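Local coordinates for protein transcriptional regulator (Vibrio vulnificus, PDB 4IVN) that probably represses the nan operon for sialic acid catabolism by binding its regulatory DNA, and binds the sugar phosphate ManNAc-6P, at residues 270-273 against 274-278; 252-255 against 256-260. All coordinates share one frame; numbering follows the deposited sequence.

Interaction 1 of 2, residues 270-273 against 274-278; sequences EVVI and PLMAN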
# COMPACT_ATOMS: atom_id res chain seq x y z
N GLU A 270 -3.63 15.51 -15.45
CA GLU A 270 -3.52 15.89 -16.85
C GLU A 270 -2.23 15.53 -17.53
O GLU A 270 -2.26 15.04 -18.70
CB GLU A 270 -3.78 17.44 -17.04
CG GLU A 270 -5.29 17.75 -16.88
CD GLU A 270 -5.53 19.26 -16.81
OE1 GLU A 270 -4.51 19.95 -16.69
OE2 GLU A 270 -6.67 19.74 -16.74
N VAL A 271 -1.11 15.64 -16.84
CA VAL A 271 0.14 15.48 -17.58
C VAL A 271 0.51 14.00 -17.85
O VAL A 271 1.49 13.72 -18.62
CB VAL A 271 1.35 16.25 -16.93
CG1 VAL A 271 1.09 17.79 -16.86
CG2 VAL A 271 1.76 15.61 -15.58
N VAL A 272 -0.19 13.07 -17.19
CA VAL A 272 0.04 11.65 -17.47
C VAL A 272 -0.92 11.08 -18.54
O VAL A 272 -0.77 9.93 -19.00
CB VAL A 272 0.02 10.78 -16.19
CG1 VAL A 272 1.22 11.21 -15.30
CG2 VAL A 272 -1.38 10.85 -15.53
N ILE A 273 -1.87 11.90 -19.00
CA ILE A 273 -2.79 11.49 -20.11
C ILE A 273 -2.00 11.00 -21.33
O ILE A 273 -2.34 9.91 -21.91
CB ILE A 273 -3.85 12.58 -20.47
CG1 ILE A 273 -4.77 12.80 -19.29
CG2 ILE A 273 -4.64 12.21 -21.77
CD1 ILE A 273 -5.69 11.60 -18.90
N PRO A 274 -0.90 11.69 -21.69
CA PRO A 274 -0.24 11.17 -22.93
C PRO A 274 0.52 9.86 -22.67
O PRO A 274 1.09 9.30 -23.63
CB PRO A 274 0.80 12.25 -23.27
CG PRO A 274 0.31 13.48 -22.58
CD PRO A 274 -0.34 13.02 -21.30
N LEU A 275 0.47 9.34 -21.45
CA LEU A 275 1.16 8.07 -21.14
C LEU A 275 0.14 6.91 -21.10
O LEU A 275 0.49 5.75 -20.73
CB LEU A 275 1.96 8.17 -19.79
CG LEU A 275 2.72 9.48 -19.50
CD1 LEU A 275 3.42 9.37 -18.17
CD2 LEU A 275 3.74 9.58 -20.63
N MET A 276 -1.10 7.19 -21.52
CA MET A 276 -2.16 6.15 -21.50
C MET A 276 -2.21 5.53 -22.87
O MET A 276 -1.76 6.14 -23.80
CB MET A 276 -3.56 6.74 -21.11
CG MET A 276 -3.56 7.45 -19.76
SD MET A 276 -3.26 6.18 -18.51
CE MET A 276 -2.20 7.21 -17.44
N ALA A 277 -2.79 4.33 -23.02
CA ALA A 277 -2.79 3.65 -24.32
C ALA A 277 -3.76 4.40 -25.21
O ALA A 277 -3.61 4.41 -26.43
CB ALA A 277 -3.23 2.21 -24.21
N ASN A 278 -4.70 5.06 -24.54
CA ASN A 278 -6.08 5.02 -24.94
C ASN A 278 -6.84 3.69 -24.85
O ASN A 278 -6.75 2.76 -25.70
CB ASN A 278 -6.22 5.77 -26.22
CG ASN A 278 -6.04 7.22 -25.94
OD1 ASN A 278 -6.92 7.81 -25.33
ND2 ASN A 278 -4.85 7.76 -26.19
OXT ASN A 278 -7.54 3.59 -23.81
O HOH W 1 -3.38 9.78 -24.31

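Interaction 2 of 2, residues 252-255 against 256-260; sequences NSLL and ESYPE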
# COMPACT_ATOMS: atom_id res chain seq x y z
N ASN A 252 -6.01 14.14 2.70
CA ASN A 252 -7.36 14.71 2.59
C ASN A 252 -7.63 15.95 3.48
O ASN A 252 -8.39 16.84 3.06
CB ASN A 252 -8.42 13.64 2.83
CG ASN A 252 -8.38 12.55 1.74
OD1 ASN A 252 -7.74 12.73 0.70
ND2 ASN A 252 -9.01 11.43 2.00
N SER A 253 -7.08 15.98 4.70
CA SER A 253 -7.13 17.20 5.53
C SER A 253 -6.46 18.34 4.87
O SER A 253 -7.03 19.46 4.85
CB SER A 253 -6.55 17.03 6.91
OG SER A 253 -7.12 15.89 7.41
N LEU A 254 -5.27 18.09 4.32
CA LEU A 254 -4.57 19.14 3.58
C LEU A 254 -5.47 19.72 2.46
O LEU A 254 -5.58 20.96 2.31
CB LEU A 254 -3.27 18.62 2.96
CG LEU A 254 -2.01 18.63 3.81
CD1 LEU A 254 -1.06 17.53 3.32
CD2 LEU A 254 -1.40 20.04 3.92
N LEU A 255 -6.10 18.83 1.69
CA LEU A 255 -6.94 19.25 0.59
C LEU A 255 -8.15 20.03 1.14
O LEU A 255 -8.61 20.99 0.55
CB LEU A 255 -7.40 18.02 -0.21
CG LEU A 255 -6.31 17.60 -1.23
CD1 LEU A 255 -6.48 16.16 -1.65
CD2 LEU A 255 -6.36 18.52 -2.48
N GLU A 256 -8.59 19.66 2.33
CA GLU A 256 -9.73 20.39 2.89
C GLU A 256 -9.27 21.75 3.43
O GLU A 256 -9.99 22.71 3.29
CB GLU A 256 -10.34 19.60 3.98
CG GLU A 256 -11.47 20.32 4.66
CD GLU A 256 -12.61 19.39 4.83
OE1 GLU A 256 -13.17 18.96 3.79
OE2 GLU A 256 -12.93 19.06 5.99
N SER A 257 -8.07 21.86 4.01
CA SER A 257 -7.64 23.15 4.58
C SER A 257 -7.15 24.07 3.48
O SER A 257 -7.26 25.29 3.61
CB SER A 257 -6.59 23.01 5.67
OG SER A 257 -6.95 22.01 6.58
N TYR A 258 -6.60 23.51 2.41
CA TYR A 258 -5.89 24.27 1.41
C TYR A 258 -6.39 23.80 0.06
O TYR A 258 -5.64 23.17 -0.73
CB TYR A 258 -4.37 24.10 1.59
CG TYR A 258 -3.88 24.64 2.91
CD1 TYR A 258 -3.79 26.03 3.11
CD2 TYR A 258 -3.55 23.79 4.00
CE1 TYR A 258 -3.37 26.56 4.31
CE2 TYR A 258 -3.12 24.34 5.24
CZ TYR A 258 -3.05 25.72 5.36
OH TYR A 258 -2.68 26.33 6.52
N PRO A 259 -7.67 24.12 -0.22
CA PRO A 259 -8.29 23.75 -1.51
C PRO A 259 -7.49 24.10 -2.76
O PRO A 259 -7.71 23.47 -3.80
CB PRO A 259 -9.69 24.44 -1.49
CG PRO A 259 -9.79 25.16 -0.19
CD PRO A 259 -8.63 24.78 0.69
N GLU A 260 -6.53 25.03 -2.68
CA GLU A 260 -5.64 25.28 -3.83
C GLU A 260 -4.82 24.01 -4.27
O GLU A 260 -4.37 23.93 -5.44
CB GLU A 260 -4.72 26.51 -3.57
CG GLU A 260 -3.21 26.25 -3.38
CD GLU A 260 -2.61 26.21 -1.92
OE1 GLU A 260 -3.02 26.97 -0.98
OE2 GLU A 260 -1.63 25.44 -1.73

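Interaction 1 of 2, residues 270-273 against 274-278
Val272 O takes the backbone N-H of Leu275 at 2.8 Å (O to N), one of two successive i to i+3 bonds that join 270-273 to 274-278 in the short 3-10 turn following helix 261-270. The other runs from Met276 N to Ile273 O, 3.0 Å apart. A type I beta turn from Glu270 to Ile273 leads in, closed by Ile273 N on Glu270 O. Pro274 has no N-H to give, and its ring atom CD lies 3.3 Å from Val271 O. Ile273 O is gripped twice: besides Met276 N it accepts from a water that links it to Asn278 ND2, though Asn278, the C-terminal residue, is poorly ordered. Asn278 OD1 takes the backbone N-H of Ser68 of the second subunit. Glu270 OE2 is hydrogen-bonded to Gln266 NE2 on the preceding helix. The apolar part rests on Val272, whose two methyls divide the work: CG1 meets Leu275 CD1, while CG2 faces the Met276 methyl. Met276, bent at chi2 (-66°) and again at chi3, folds back over the turn. Val272 and Met276 both touch the bound ManNAc-6P, in a pocket that also includes Tyr147 and Arg151; Ile273 packs on Met72 of the second subunit. Through that double bend Met276 CE ends 3.4 Å from Val272 O and 4.2 Å from Val272 CG2.

Interaction 2 of 2, residues 252-255 against 256-260
Tyr258 lays its side chain beside Leu254, one turn back along the chain: its CD2 lies 4.3 Å from Leu254 CD2, and Leu254 O sits at the ring edge, near the ring plane, with Tyr258 CB 3.4 Å from that oxygen. The same carbonyl takes Tyr258 N at 2.7 Å (O to N). CG of Tyr258 stands anti to its own carbonyl carbon (chi1 -63°), which directs the ring back alongside the preceding turn; there it stacks with His125 and its OH is hydrogen-bonded to Glu122 OE1, both on helix 114-126. Leu254 packs on the same helix through Val121, Val124 and His125. Residues 252-257 form the C-terminal end of helix 237-257, and Tyr258 is the first to leave helical backbone angles. Ser253 O accepts two bonds from Ser257, one from N at 2.7 Å and one from OG at 3.1 Å, the hydroxyl coming from above the carbonyl plane. Ser257 OG reaches back because it lies beside its own backbone N (chi1 -47°), a common way for a serine to return its hydroxyl to the preceding turn. One residue earlier, Glu256 N makes the same i to i+4 bond to Asn252 O. Leu255 turns its side chain onto Tyr261, Lys262 and Val265 of helix 261-270. Past the helix end Pro259 brings no N-H; instead its CA makes a C-H...O contact with Leu255 O, 3.5 Å away.

Overall arrangement
Interactions 1 and 2 lie at the two ends of helix 261-270: 252-260 ends helix 237-257 and leads into it, while 270-278 follows it to the C-terminus. Their centres are 26 Å apart, and the nearest atoms remain about 12 Å from each other. Both are surface contacts, but interaction 2 includes one buried side chain, Leu254, set against helix 114-126, whereas interaction 1 buries none. Their backbone chemistry differs too: i to i+4 bonds with a serine hydroxyl added in interaction 2, i to i+3 bonds and a water in interaction 1. Both touch the second subunit, and interaction 1 alone contributes residues to a ManNAc-6P pocket.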